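Local coordinates for putative SAM-dependent O-methyltranferase (Podospora anserina, PDB 4YMH), which binds S-adenosyl-L-homocysteine and probably transfers methyl groups from S-adenosylmethionine to oxygen atoms of a substrate, at residues G54-M57 with I58-R62; A145-D148 with G149-G152. One frame throughout, in Å; residues are numbered along the deposited sequence.

Interaction 1 of 2, residues G54-M57 with I58-R62; sequences GSWM and IFTAR
Helix 51-64 makes two successive turns here, and where they meet the carbonyl of Trp56 takes both the amide and the hydroxyl of Thr60, the i to i+4 side-chain-to-backbone bond that a threonine can make within an alpha helix. Thr60 N lies 2.9 Å from Trp56 O, and Thr60 OG1 comes closer still, 2.6 Å from Trp56 O. The two donors reach that oxygen from opposite faces of the carbonyl plane, the hydroxyl tilted 35° away from it. The hydroxyl is placed by its torsion: OG1 stands anti to the carbonyl carbon of Thr60 (chi1 -59°), which turns it back down the helix. The indole of Trp56 stands out from the helix alongside it: with CG anti to the backbone N (chi1 165°) the ring swings out next to Thr60 and presents a face to OG1. Thr60 OG1 is 3.4 Å from Trp56 NE1, with an angle too poor for a hydrogen bond. Beside this forked bond the ordinary helical ladder continues, Ile58 N to Gly54 O, Phe59 N to Ser55 O and Ala61 N to Met57 O, at 2.9 to 3.0 Å. One turn on, Ile58 CG2 rests 3.5 Å above the guanidinium plane of Arg62. Around the helix, Met57 packs on Tyr78, Ala82 and Trp83 of helix 78-86, Ser55 OG bonds to His25 O, Trp56 meets the ring of Phe225, and Ser55, Trp56, Phe59 and Arg62 touch strands 217-222 and 228-233 of the second subunit.

Interaction 2 of 2, residues A145-D148 with G149-G152; sequences ANKD and GYAG. With SAH (S-adenosyl-L-homocysteine), chain E.
Lys147 and Tyr150 lie alongside each other, pointing the same way, and join at their polar ends: Lys147 NZ donates to Tyr150 OH over 3.0 Å. The aliphatic part of the lysine follows the ring obliquely, with CD 3.7 Å from Tyr150 CZ. A bend at chi2 (-56°) folds the chain back, bringing the ammonium to the carbonyl of Ala145 as well; Lys147 NZ meets Ala145 O at 3.1 Å, in the carbonyl plane. That same oxygen lies at the edge of the tyrosine ring, while Asn146 O approaches it obliquely, 3.3 Å from Tyr150 CD1. Asn146 O also accepts Gly149 N at 2.9 Å, from well above the carbonyl plane, which closes a type I beta turn with Lys147 and Asp148 at its corners. The amide of Asn146 faces two ways. Its ND2 donates to Asp148 OD1 on the syn side of the carboxylate, while Asn146 OD1, 3.2 Å from N6 of S-adenosyl-L-homocysteine, is bonded to Tyr153 OH. Two waters extend the turn into the first turn of the helix: water 1 bridges Lys147 O and Ala151 N, and water 2 bridges Asp148 O and Gly152 N. Further out, Tyr150 OH is bonded to Asp172 O, its ring meets Phe207 edge-to-face, and Lys147 packs on Cys200 and Leu204 of helix 194-212. A phenylalanine at Tyr150 would probably keep the ring packing but leave Lys147 NZ and Asp172 O each without this hydroxyl partner. The arrangement belongs to the loop after strand 138-143 of the Rossmann-like methyltransferase fold, where the chain leaves the parallel part of the mixed sheet beside the adenine and enters helix 150-159.

How the interactions relate
Interaction 1 comes first along the chain, on helix 51-64 just before strand 68-72; interaction 2 follows strand 138-143 and leads into helix 150-159. Those two strands are neighbours in the mixed sheet, yet the contacts lie on opposite sides of the chain's centre, with their own centres 23 Å apart and their nearest atoms about 11 Å apart. Bound S-adenosyl-L-homocysteine relates them: the side chain of Met57 comes within about 5 Å of it, while Ala145 and Asn146 line its pocket by the ribose and adenine. The first region also faces the second subunit, whereas no other chain of the assembly touches 145-152.

Interaction 1 of 2, residues G54-M57 with I58-R62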
# COMPACT_ATOMS: atom_id res chain seq x y z
N GLY A 54 -3.89 -1.25 -11.88
CA GLY A 54 -3.06 -2.07 -12.76
C GLY A 54 -1.57 -1.83 -12.57
O GLY A 54 -0.77 -2.77 -12.45
N SER A 55 -1.19 -0.57 -12.53
CA SER A 55 0.22 -0.22 -12.25
C SER A 55 0.65 -0.77 -10.89
O SER A 55 1.77 -1.26 -10.74
CB SER A 55 0.42 1.28 -12.30
OG SER A 55 0.16 1.76 -13.61
N TRP A 56 -0.24 -0.71 -9.91
CA TRP A 56 0.06 -1.23 -8.57
C TRP A 56 0.28 -2.74 -8.58
O TRP A 56 1.20 -3.26 -7.94
CB TRP A 56 -1.07 -0.85 -7.61
CG TRP A 56 -1.08 -1.60 -6.31
CD1 TRP A 56 -0.18 -1.49 -5.29
CD2 TRP A 56 -2.05 -2.55 -5.89
NE1 TRP A 56 -0.55 -2.31 -4.25
CE2 TRP A 56 -1.69 -2.98 -4.60
CE3 TRP A 56 -3.21 -3.08 -6.48
CZ2 TRP A 56 -2.43 -3.91 -3.88
CZ3 TRP A 56 -3.95 -4.01 -5.77
CH2 TRP A 56 -3.55 -4.41 -4.48
N MET A 57 -0.57 -3.46 -9.31
CA MET A 57 -0.43 -4.91 -9.39
C MET A 57 0.88 -5.28 -10.05
O MET A 57 1.60 -6.16 -9.56
CB MET A 57 -1.62 -5.51 -10.16
CG MET A 57 -2.95 -5.33 -9.43
SD MET A 57 -4.33 -6.00 -10.39
CE MET A 57 -4.49 -4.83 -11.67
N ILE A 58 1.21 -4.62 -11.16
CA ILE A 58 2.45 -4.93 -11.87
C ILE A 58 3.68 -4.61 -11.00
O ILE A 58 4.62 -5.41 -10.91
CB ILE A 58 2.53 -4.18 -13.21
CG1 ILE A 58 1.41 -4.67 -14.14
CG2 ILE A 58 3.90 -4.38 -13.85
CD1 ILE A 58 1.36 -3.97 -15.47
N PHE A 59 3.65 -3.45 -10.35
CA PHE A 59 4.74 -3.05 -9.45
C PHE A 59 4.92 -4.08 -8.34
O PHE A 59 6.04 -4.55 -8.07
CB PHE A 59 4.47 -1.67 -8.85
CG PHE A 59 5.62 -1.12 -8.00
CD1 PHE A 59 5.80 -1.55 -6.69
CD2 PHE A 59 6.49 -0.17 -8.52
CE1 PHE A 59 6.85 -1.04 -5.91
CE2 PHE A 59 7.52 0.35 -7.75
CZ PHE A 59 7.72 -0.09 -6.45
N THR A 60 3.81 -4.44 -7.71
CA THR A 60 3.82 -5.39 -6.60
C THR A 60 4.38 -6.74 -7.03
O THR A 60 5.17 -7.35 -6.30
CB THR A 60 2.39 -5.55 -6.04
OG1 THR A 60 1.92 -4.27 -5.61
CG2 THR A 60 2.36 -6.51 -4.87
N ALA A 61 3.98 -7.22 -8.20
CA ALA A 61 4.52 -8.47 -8.73
C ALA A 61 6.02 -8.39 -9.06
O ALA A 61 6.76 -9.34 -8.80
CB ALA A 61 3.75 -8.89 -9.97
N ARG A 62 6.46 -7.29 -9.66
CA ARG A 62 7.89 -7.17 -9.97
C ARG A 62 8.72 -7.09 -8.70
O ARG A 62 9.85 -7.59 -8.63
CB ARG A 62 8.16 -5.94 -10.85
CG ARG A 62 7.59 -6.09 -12.27
CD ARG A 62 8.31 -5.24 -13.28
NE ARG A 62 7.75 -5.42 -14.62
CZ ARG A 62 7.17 -4.46 -15.34
NH1 ARG A 62 7.10 -3.22 -14.88
NH2 ARG A 62 6.69 -4.74 -16.55

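Interaction 2 of 2, residues A145-D148 with G149-G152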
# COMPACT_ATOMS: atom_id res chain seq x y z
N ALA A 145 -13.52 -11.55 -5.65
CA ALA A 145 -14.76 -12.18 -6.14
C ALA A 145 -16.01 -11.71 -5.37
O ALA A 145 -16.12 -10.53 -5.03
CB ALA A 145 -14.63 -13.69 -6.08
N ASN A 146 -16.93 -12.63 -5.10
CA ASN A 146 -18.14 -12.26 -4.36
C ASN A 146 -17.78 -11.84 -2.93
O ASN A 146 -17.08 -12.57 -2.21
CB ASN A 146 -19.16 -13.41 -4.34
CG ASN A 146 -18.54 -14.73 -3.93
OD1 ASN A 146 -17.48 -15.11 -4.43
ND2 ASN A 146 -19.19 -15.43 -3.00
N LYS A 147 -18.22 -10.65 -2.54
CA LYS A 147 -17.77 -10.07 -1.27
C LYS A 147 -18.25 -10.90 -0.09
O LYS A 147 -17.60 -10.93 0.96
CB LYS A 147 -18.24 -8.62 -1.14
CG LYS A 147 -17.94 -7.74 -2.36
CD LYS A 147 -16.46 -7.72 -2.74
CE LYS A 147 -16.28 -6.99 -4.08
NZ LYS A 147 -15.14 -7.55 -4.87
N ASP A 148 -19.38 -11.61 -0.25
CA ASP A 148 -19.89 -12.42 0.86
C ASP A 148 -19.11 -13.74 1.00
O ASP A 148 -19.35 -14.51 1.93
CB ASP A 148 -21.41 -12.68 0.71
CG ASP A 148 -21.77 -13.55 -0.50
OD1 ASP A 148 -20.96 -13.69 -1.43
OD2 ASP A 148 -22.91 -14.06 -0.56
N GLY A 149 -18.18 -13.99 0.08
CA GLY A 149 -17.36 -15.20 0.13
C GLY A 149 -15.94 -15.05 0.69
O GLY A 149 -15.26 -16.06 0.94
N TYR A 150 -15.50 -13.81 0.90
CA TYR A 150 -14.11 -13.55 1.29
C TYR A 150 -13.68 -14.34 2.52
O TYR A 150 -12.62 -14.99 2.53
CB TYR A 150 -13.88 -12.05 1.55
CG TYR A 150 -13.69 -11.17 0.33
CD1 TYR A 150 -14.25 -11.49 -0.89
CD2 TYR A 150 -12.95 -9.99 0.42
CE1 TYR A 150 -14.08 -10.66 -2.00
CE2 TYR A 150 -12.76 -9.17 -0.68
CZ TYR A 150 -13.34 -9.51 -1.88
OH TYR A 150 -13.16 -8.68 -2.96
N ALA A 151 -14.50 -14.29 3.57
CA ALA A 151 -14.15 -14.98 4.81
C ALA A 151 -13.90 -16.45 4.52
O ALA A 151 -12.84 -17.00 4.88
CB ALA A 151 -15.24 -14.80 5.85
N GLY A 152 -14.83 -17.06 3.79
CA GLY A 152 -14.72 -18.47 3.47
C GLY A 152 -13.44 -18.75 2.69
O GLY A 152 -12.69 -19.70 3.00
N SAH E . -10.37 -9.09 -10.82
CA SAH E . -11.06 -8.41 -11.88
CB SAH E . -12.50 -8.10 -11.50
CG SAH E . -13.27 -9.17 -10.72
SD SAH E . -14.95 -8.72 -10.53
C SAH E . -10.37 -7.12 -12.23
O SAH E . -10.56 -6.61 -13.31
OXT SAH E . -9.63 -6.60 -11.41
C5' SAH E . -15.47 -10.14 -9.66
C4' SAH E . -15.58 -11.40 -10.50
O4' SAH E . -15.82 -12.51 -9.66
C3' SAH E . -16.74 -11.36 -11.47
O3' SAH E . -16.31 -11.64 -12.78
C2' SAH E . -17.67 -12.45 -10.98
O2' SAH E . -18.40 -13.05 -12.00
C1' SAH E . -16.75 -13.38 -10.23
N9 SAH E . -17.43 -14.15 -9.18
C8 SAH E . -18.39 -13.75 -8.37
N7 SAH E . -18.74 -14.72 -7.54
C5 SAH E . -17.99 -15.76 -7.81
C6 SAH E . -17.83 -17.11 -7.29
N6 SAH E . -18.61 -17.51 -6.30
N1 SAH E . -16.91 -17.91 -7.82
C2 SAH E . -16.14 -17.48 -8.81
N3 SAH E . -16.21 -16.27 -9.33
C4 SAH E . -17.11 -15.38 -8.87
O HOH W 1 -16.99 -12.53 3.48
O HOH W 2 -17.64 -16.17 3.46